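Local coordinates for putative sugar phosphate isomerase (Acidithiobacillus ferrooxidans, PDB 3L2H), which probably binds a metal ion through a cupin fold and may isomerise a sugar phosphate, at residues V33-G38 against I48-I53; Q52-K57 against T112-C117; E70-L75 against C117-Q122. One frame throughout, in Å; residues are numbered along the deposited sequence. Where two conformers were deposited one is given.

Contact 1. Residues V33-G38 against I48-I53. With CXS (3-cyclohexyl-1-propylsulfonic acid), chain L.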
# COMPACT_ATOMS: atom_id res chain seq x y z
N VAL B 33 24.77 -11.98 -16.91
CA VAL B 33 25.31 -12.28 -15.59
C VAL B 33 24.64 -11.25 -14.72
O VAL B 33 24.70 -10.06 -15.02
CB VAL B 33 26.84 -12.20 -15.51
CG1 VAL B 33 27.30 -12.29 -14.06
CG2 VAL B 33 27.43 -13.33 -16.32
N ASN B 34 23.94 -11.70 -13.68
CA ASN B 34 23.22 -10.82 -12.78
C ASN B 34 23.78 -10.91 -11.38
O ASN B 34 23.80 -12.01 -10.78
CB ASN B 34 21.74 -11.21 -12.76
CG ASN B 34 20.89 -10.16 -12.13
OD1 ASN B 34 20.37 -9.26 -12.84
ND2 ASN B 34 20.67 -10.26 -10.83
N LYS B 35 24.23 -9.79 -10.86
CA LYS B 35 24.70 -9.65 -9.49
C LYS B 35 23.69 -8.80 -8.72
O LYS B 35 23.56 -7.61 -8.96
CB LYS B 35 26.08 -9.01 -9.47
CG LYS B 35 27.17 -9.88 -10.21
CD LYS B 35 28.56 -9.17 -10.23
CE LYS B 35 29.55 -9.95 -11.05
NZ LYS B 35 30.95 -9.33 -10.95
N SER B 36 22.95 -9.43 -7.83
CA SER B 36 21.90 -8.75 -7.15
C SER B 36 22.47 -8.07 -5.88
O SER B 36 22.67 -8.69 -4.80
CB SER B 36 20.76 -9.68 -6.79
OG SER B 36 19.78 -8.95 -6.04
N LEU B 37 22.81 -6.81 -6.06
CA LEU B 37 23.42 -6.05 -4.97
C LEU B 37 22.41 -5.89 -3.81
O LEU B 37 22.72 -6.08 -2.62
CB LEU B 37 23.90 -4.71 -5.48
CG LEU B 37 24.87 -4.72 -6.67
CD1 LEU B 37 25.37 -3.29 -6.94
CD2 LEU B 37 26.04 -5.77 -6.49
N GLY B 38 21.16 -5.61 -4.17
CA GLY B 38 20.11 -5.47 -3.18
C GLY B 38 19.86 -6.72 -2.38
O GLY B 38 19.75 -6.65 -1.16
N ILE B 48 18.26 -3.88 -7.02
CA ILE B 48 19.39 -3.19 -7.58
C ILE B 48 20.36 -4.28 -8.06
O ILE B 48 20.88 -5.04 -7.23
CB ILE B 48 20.06 -2.24 -6.60
CG1 ILE B 48 19.06 -1.19 -6.08
CG2 ILE B 48 21.29 -1.54 -7.29
CD1 ILE B 48 19.53 -0.25 -4.97
N HIS B 49 20.61 -4.30 -9.37
CA HIS B 49 21.32 -5.36 -10.05
C HIS B 49 22.44 -4.76 -10.91
O HIS B 49 22.22 -3.83 -11.69
CB HIS B 49 20.36 -6.14 -10.95
CG HIS B 49 19.21 -6.76 -10.23
ND1 HIS B 49 19.29 -8.00 -9.62
CD2 HIS B 49 17.95 -6.31 -9.99
CE1 HIS B 49 18.12 -8.30 -9.08
NE2 HIS B 49 17.29 -7.29 -9.29
N LEU B 50 23.62 -5.33 -10.78
CA LEU B 50 24.70 -5.04 -11.71
C LEU B 50 24.72 -6.17 -12.74
O LEU B 50 24.88 -7.35 -12.40
CB LEU B 50 26.01 -4.88 -10.98
CG LEU B 50 27.05 -4.36 -11.99
CD1 LEU B 50 27.81 -3.21 -11.41
CD2 LEU B 50 27.96 -5.49 -12.51
N ILE B 51 24.47 -5.82 -13.99
CA ILE B 51 24.30 -6.84 -15.04
C ILE B 51 25.38 -6.71 -16.08
O ILE B 51 25.90 -5.61 -16.33
CB ILE B 51 22.85 -6.80 -15.68
CG1 ILE B 51 22.68 -5.58 -16.58
CG2 ILE B 51 21.79 -6.79 -14.59
CD1 ILE B 51 21.46 -5.62 -17.47
N GLN B 52 25.73 -7.84 -16.67
CA GLN B 52 26.68 -7.90 -17.78
C GLN B 52 25.98 -8.64 -18.92
O GLN B 52 25.51 -9.76 -18.71
CB GLN B 52 27.97 -8.63 -17.39
CG GLN B 52 28.62 -8.12 -16.11
CD GLN B 52 29.72 -9.03 -15.61
OE1 GLN B 52 29.80 -10.19 -16.02
NE2 GLN B 52 30.59 -8.50 -14.74
N ILE B 53 25.95 -8.00 -20.09
CA ILE B 53 25.33 -8.51 -21.30
C ILE B 53 26.41 -8.60 -22.34
O ILE B 53 27.00 -7.58 -22.75
CB ILE B 53 24.23 -7.55 -21.79
CG1 ILE B 53 23.23 -7.26 -20.67
CG2 ILE B 53 23.56 -8.10 -23.07
CD1 ILE B 53 22.14 -6.30 -21.08
S CXS L . 31.69 -5.80 -12.40
O1 CXS L . 31.39 -5.72 -13.86
O2 CXS L . 33.12 -6.09 -12.19
O3 CXS L . 30.89 -6.86 -11.76
C1 CXS L . 31.41 -4.28 -11.72
C2 CXS L . 32.16 -3.19 -12.47
C3 CXS L . 31.95 -1.81 -11.88
N CXS L . 32.93 -0.83 -12.27
C4 CXS L . 32.94 0.47 -11.61
C5 CXS L . 31.68 1.28 -11.95
C6 CXS L . 31.69 2.59 -11.18
C7 CXS L . 32.95 3.42 -11.47
C8 CXS L . 34.22 2.59 -11.31
C9 CXS L . 34.17 1.28 -12.05
O HOH W 1 33.44 -8.85 -13.16
O HOH W 2 18.55 -6.43 -5.81

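Contact 2. Residues Q52-K57 against T112-C117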
# COMPACT_ATOMS: atom_id res chain seq x y z
N GLN B 52 25.73 -7.84 -16.67
CA GLN B 52 26.68 -7.90 -17.78
C GLN B 52 25.98 -8.64 -18.92
O GLN B 52 25.51 -9.76 -18.71
CB GLN B 52 27.97 -8.63 -17.39
CG GLN B 52 28.62 -8.12 -16.11
CD GLN B 52 29.72 -9.03 -15.61
OE1 GLN B 52 29.80 -10.19 -16.02
NE2 GLN B 52 30.59 -8.50 -14.74
N ILE B 53 25.95 -8.00 -20.09
CA ILE B 53 25.33 -8.51 -21.30
C ILE B 53 26.41 -8.60 -22.34
O ILE B 53 27.00 -7.58 -22.75
CB ILE B 53 24.23 -7.55 -21.79
CG1 ILE B 53 23.23 -7.26 -20.67
CG2 ILE B 53 23.56 -8.10 -23.07
CD1 ILE B 53 22.14 -6.30 -21.08
N GLU B 54 26.67 -9.82 -22.79
CA GLU B 54 27.71 -10.03 -23.78
C GLU B 54 27.23 -9.66 -25.18
O GLU B 54 26.03 -9.59 -25.46
CB GLU B 54 28.23 -11.47 -23.75
CG GLU B 54 28.93 -11.87 -22.48
CD GLU B 54 30.03 -10.90 -22.00
OE1 GLU B 54 30.61 -10.16 -22.80
OE2 GLU B 54 30.33 -10.86 -20.79
N PRO B 55 28.20 -9.39 -26.09
CA PRO B 55 27.81 -9.05 -27.47
C PRO B 55 26.88 -10.10 -28.06
O PRO B 55 27.10 -11.29 -27.87
CB PRO B 55 29.15 -9.00 -28.20
CG PRO B 55 30.10 -8.53 -27.16
CD PRO B 55 29.65 -9.25 -25.89
N GLY B 56 25.82 -9.65 -28.71
CA GLY B 56 24.83 -10.52 -29.28
C GLY B 56 23.67 -10.87 -28.36
O GLY B 56 22.74 -11.51 -28.80
N LYS B 57 23.70 -10.47 -27.09
CA LYS B 57 22.64 -10.82 -26.17
C LYS B 57 21.80 -9.60 -25.82
O LYS B 57 22.09 -8.52 -26.25
CB LYS B 57 23.22 -11.46 -24.92
CG LYS B 57 24.15 -12.63 -25.22
CD LYS B 57 23.45 -13.78 -25.92
CE LYS B 57 24.39 -14.97 -26.01
NZ LYS B 57 23.89 -15.91 -27.03
N THR B 112 31.01 -4.59 -29.36
CA THR B 112 32.09 -5.56 -29.27
C THR B 112 32.65 -5.78 -27.86
O THR B 112 33.53 -6.63 -27.67
CB THR B 112 33.26 -5.11 -30.20
OG1 THR B 112 33.65 -3.78 -29.85
CG2 THR B 112 32.84 -5.14 -31.62
N GLU B 113 32.21 -5.01 -26.88
CA GLU B 113 32.65 -5.24 -25.51
C GLU B 113 31.41 -5.53 -24.67
O GLU B 113 30.28 -5.29 -25.10
CB GLU B 113 33.45 -4.05 -24.95
CG GLU B 113 32.64 -2.83 -24.62
CD GLU B 113 33.49 -1.61 -24.23
OE1 GLU B 113 33.90 -1.46 -23.04
OE2 GLU B 113 33.68 -0.77 -25.14
N THR B 114 31.62 -6.05 -23.48
CA THR B 114 30.51 -6.35 -22.58
C THR B 114 29.75 -5.08 -22.25
O THR B 114 30.36 -4.04 -22.00
CB THR B 114 31.05 -6.93 -21.24
OG1 THR B 114 31.95 -8.00 -21.56
CG2 THR B 114 29.87 -7.40 -20.32
N LEU B 115 28.43 -5.18 -22.20
CA LEU B 115 27.59 -4.05 -21.77
C LEU B 115 27.33 -4.23 -20.31
O LEU B 115 26.78 -5.27 -19.92
CB LEU B 115 26.32 -3.99 -22.59
CG LEU B 115 25.23 -2.99 -22.18
CD1 LEU B 115 25.75 -1.55 -22.19
CD2 LEU B 115 24.02 -3.11 -23.12
N VAL B 116 27.73 -3.26 -19.48
CA VAL B 116 27.60 -3.37 -18.03
C VAL B 116 26.74 -2.22 -17.49
O VAL B 116 27.02 -1.06 -17.72
CB VAL B 116 28.98 -3.43 -17.33
CG1 VAL B 116 28.85 -3.62 -15.80
CG2 VAL B 116 29.84 -4.56 -17.97
N CYS B 117 25.65 -2.58 -16.81
CA CYS B 117 24.66 -1.63 -16.32
C CYS B 117 24.21 -1.93 -14.92
O CYS B 117 24.28 -3.07 -14.46
CB CYS B 117 23.37 -1.70 -17.15
SG CYS B 117 23.61 -1.38 -18.92

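Contact 3. Residues E70-L75 against C117-Q122. With EDO (1,2-ethanediol), chain N.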
# COMPACT_ATOMS: atom_id res chain seq x y z
N GLU B 70 11.06 1.04 -13.37
CA GLU B 70 12.31 0.38 -13.69
C GLU B 70 13.23 1.46 -14.26
O GLU B 70 12.73 2.40 -14.88
CB GLU B 70 12.03 -0.70 -14.75
CG GLU B 70 13.16 -1.48 -15.20
CD GLU B 70 12.73 -2.71 -16.02
OE1 GLU B 70 11.73 -2.69 -16.80
OE2 GLU B 70 13.43 -3.69 -15.83
N ALA B 71 14.54 1.31 -14.10
CA ALA B 71 15.50 2.22 -14.71
C ALA B 71 16.83 1.51 -14.96
O ALA B 71 17.12 0.48 -14.33
CB ALA B 71 15.72 3.45 -13.81
N VAL B 72 17.64 2.08 -15.86
CA VAL B 72 18.93 1.50 -16.24
C VAL B 72 19.98 2.59 -16.26
O VAL B 72 19.73 3.68 -16.77
CB VAL B 72 18.88 0.82 -17.62
CG1 VAL B 72 20.27 0.22 -17.97
CG2 VAL B 72 17.78 -0.26 -17.70
N TYR B 73 21.15 2.33 -15.68
CA TYR B 73 22.27 3.28 -15.73
C TYR B 73 23.47 2.55 -16.32
O TYR B 73 23.87 1.49 -15.83
CB TYR B 73 22.58 3.91 -14.36
CG TYR B 73 23.66 4.99 -14.39
CD1 TYR B 73 23.33 6.30 -14.65
CD2 TYR B 73 25.00 4.70 -14.15
CE1 TYR B 73 24.29 7.32 -14.69
CE2 TYR B 73 25.98 5.72 -14.21
CZ TYR B 73 25.60 7.03 -14.47
OH TYR B 73 26.50 8.08 -14.50
N VAL B 74 24.00 3.07 -17.42
CA VAL B 74 25.06 2.36 -18.15
C VAL B 74 26.40 2.68 -17.54
O VAL B 74 26.78 3.84 -17.45
CB VAL B 74 25.08 2.72 -19.62
CG1 VAL B 74 26.19 1.92 -20.37
CG2 VAL B 74 23.71 2.48 -20.28
N LEU B 75 27.12 1.65 -17.11
CA LEU B 75 28.45 1.80 -16.53
C LEU B 75 29.55 1.65 -17.57
O LEU B 75 30.53 2.38 -17.51
CB LEU B 75 28.66 0.80 -15.40
CG LEU B 75 27.73 0.98 -14.19
CD1 LEU B 75 27.89 -0.19 -13.15
CD2 LEU B 75 27.92 2.34 -13.51
N CYS B 117 25.65 -2.58 -16.81
CA CYS B 117 24.66 -1.63 -16.32
C CYS B 117 24.21 -1.93 -14.92
O CYS B 117 24.28 -3.07 -14.46
CB CYS B 117 23.37 -1.70 -17.15
SG CYS B 117 23.61 -1.38 -18.92
N LEU B 118 23.72 -0.89 -14.28
CA LEU B 118 22.95 -1.01 -13.08
C LEU B 118 21.49 -0.99 -13.49
O LEU B 118 21.07 -0.11 -14.27
CB LEU B 118 23.18 0.16 -12.13
CG LEU B 118 24.35 0.15 -11.21
CD1 LEU B 118 24.27 1.45 -10.39
CD2 LEU B 118 24.32 -1.14 -10.33
N VAL B 119 20.74 -1.99 -13.06
CA VAL B 119 19.31 -2.04 -13.25
C VAL B 119 18.64 -1.85 -11.87
O VAL B 119 18.95 -2.56 -10.90
CB VAL B 119 18.87 -3.34 -13.94
CG1 VAL B 119 17.35 -3.37 -14.03
CG2 VAL B 119 19.51 -3.44 -15.34
N ILE B 120 17.72 -0.88 -11.81
CA ILE B 120 17.06 -0.44 -10.59
C ILE B 120 15.58 -0.57 -10.80
O ILE B 120 15.04 -0.03 -11.78
CB ILE B 120 17.39 1.01 -10.26
CG1 ILE B 120 18.90 1.20 -10.06
CG2 ILE B 120 16.62 1.46 -8.98
CD1 ILE B 120 19.40 2.59 -10.41
N GLY B 121 14.90 -1.32 -9.92
CA GLY B 121 13.47 -1.49 -10.07
C GLY B 121 12.71 -1.66 -8.77
O GLY B 121 13.30 -1.95 -7.70
N GLN B 122 11.43 -1.35 -8.81
CA GLN B 122 10.60 -1.54 -7.63
C GLN B 122 10.32 -2.98 -7.52
O GLN B 122 10.33 -3.69 -8.55
CB GLN B 122 9.25 -0.87 -7.75
CG GLN B 122 9.24 0.59 -7.74
CD GLN B 122 7.83 1.09 -7.73
OE1 GLN B 122 7.29 1.43 -8.78
NE2 GLN B 122 7.21 1.12 -6.55
C1 EDO N . 15.97 -4.77 -17.81
O1 EDO N . 14.53 -4.75 -17.77
C2 EDO N . 16.50 -3.59 -18.58
O2 EDO N . 16.32 -3.87 -19.99

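Contact 1. Residues V33-G38 against I48-I53
N34 and H49, a non-hydrogen-bonded pair, are joined by their side chains: N34 ND2 donates to H49 ND1 over 2.9 Å, nearly straight at 164°. The bond lies in the amide plane of N34 but 33° out of the imidazole plane. N34 CG stands anti to the backbone N (chi1 -165°), which carries the amide across to the ring, while its OD1 comes 3.3 Å from I51 CG2. Beyond the ring, S36 OG sits 3.5 Å from H49 CE1; this hydroxyl is bonded to D39, and S36 N-caps helix 37-41. An alanine in place of H49 would probably leave N34 ND2 without its acceptor. On the other face, the extended K35 chain lets NZ donate to sulfonate oxygen O3 of the bound CXS at 2.6 Å, and Q52 NE2 donates to its O1 at 3.0 Å; K35 NZ also bonds I14 O. Behind these side chains, backbone bonds pair V33 with Q52 and K35 with L50, joining strands 27-36 and 46-53 as antiparallel neighbours in the larger sheet of the cupin fold. The ladder ends where I48 O accepts from G38 N at 3.1 Å. The lysine and glutamine thus offer donors suited to an anion, here one probably from the crystallisation liquor, whereas H49 ND1 accepts from an amide whose OD1 is held by R32, consistent with a ring that carries no proton on ND1.

Contact 2. Residues Q52-K57 against T112-C117
The carboxylate of E54 meets T114 with both oxygens: OE1 is 2.8 Å from the T114 hydroxyl OG1, and OE2 is 3.5 Å from the T114 methyl CG2. The puckered ring of P55 reaches two successive peptides, its CG lying 3.8 Å from T112 C and equally near E113 O. E54 reaches its partner by a bend: its CB leaves the backbone away from the other segment, and the fold at chi2 (-50°) returns the carboxylate to T114. In T114, CG2 stands anti to the backbone N, which places that methyl against Q52 CB, at 3.7 Å, as well as against the E54 carboxylate. Behind these contacts, strands 46-53 and 115-122 run antiparallel in the larger sheet of the cupin barrel, and this is the end of their pairing. I53 and L115 form a hydrogen-bonded pair, with I53 N to L115 O at 2.9 Å and L115 N to I53 O at 2.8 Å, the latter almost straight at 172°. Their side chains share a buried face, CB to CB at 4.2 Å, whereas Q52 and V116 run side by side on the other. Past I53 the chain leaves the sheet in a type II turn from E54 to K57, with G56 at the third position. N109 ND2 gathers the two segments from outside, bonding the carbonyls of both I53 and E113.

Contact 3. Residues E70-L75 against C117-Q122
V72 holds CG1 anti to its backbone N (chi1 -179°), which lays that methyl 3.7 Å from C117 CB; C117 holds SG beside its own N (chi1 -58°), bringing SG to 3.8 Å from V72 CG1. The other branch of V72, CG2, lies 4.3 Å from V119 CG2, and V74 CG2 adds a looser contact of 4.1 Å to C117 SG. On the reverse face, L75 CD1 crosses to L118 CG at 4.1 Å. Four backbone bonds underlie this packing, two between A71 and I120 and two between Y73 and L118. The shortest, A71 N to I120 O at 2.7 Å, approaches nearly along the C=O axis, yet its N-H is bent to 141°. I120 N to A71 O, by contrast, is almost straight at 2.9 Å. At the end of the ladder, E70 directs OE2 to O1 of an ethanediol, probably from the crystallisation liquor, while OE1 is bonded to H63. H105 and S59 also hold the ethanediol, and H63, E70 and H105 probably correspond to metal ligands of many cupins. The E70, V72 and V119 face looks toward strand 105-108, where H105 touches E70 and I107 touches V72, consistent with the inside of the barrel. The A71, Y73 and I120 face packs against a second subunit, where I120 meets its own copy; strands 46-53 and 95-98 flank the pair.

How the contacts relate
All three contacts lie in one antiparallel sheet of the cupin barrel, where strands 27-36, 46-53, 115-122 and 70-76 are successive neighbours. Contact 1 joins the first two, contact 2 the middle two and contact 3 the last two. Their centres lie about 13 Å (contacts 1 and 2), about 9 Å (1 and 3) and about 14 Å (2 and 3) apart. Contacts 1 and 2 share Q52 and I53, contacts 2 and 3 share C117, and a probable bond from I51 N to C117 O ties contact 1 to the other two. Along the chain, contact 1 closes first, whereas the segments of contacts 2 and 3 alternate, so strand 115-122 returns between two earlier strands. Contacts 1 and 3 also touch the second subunit, making this sheet part of the subunit interface.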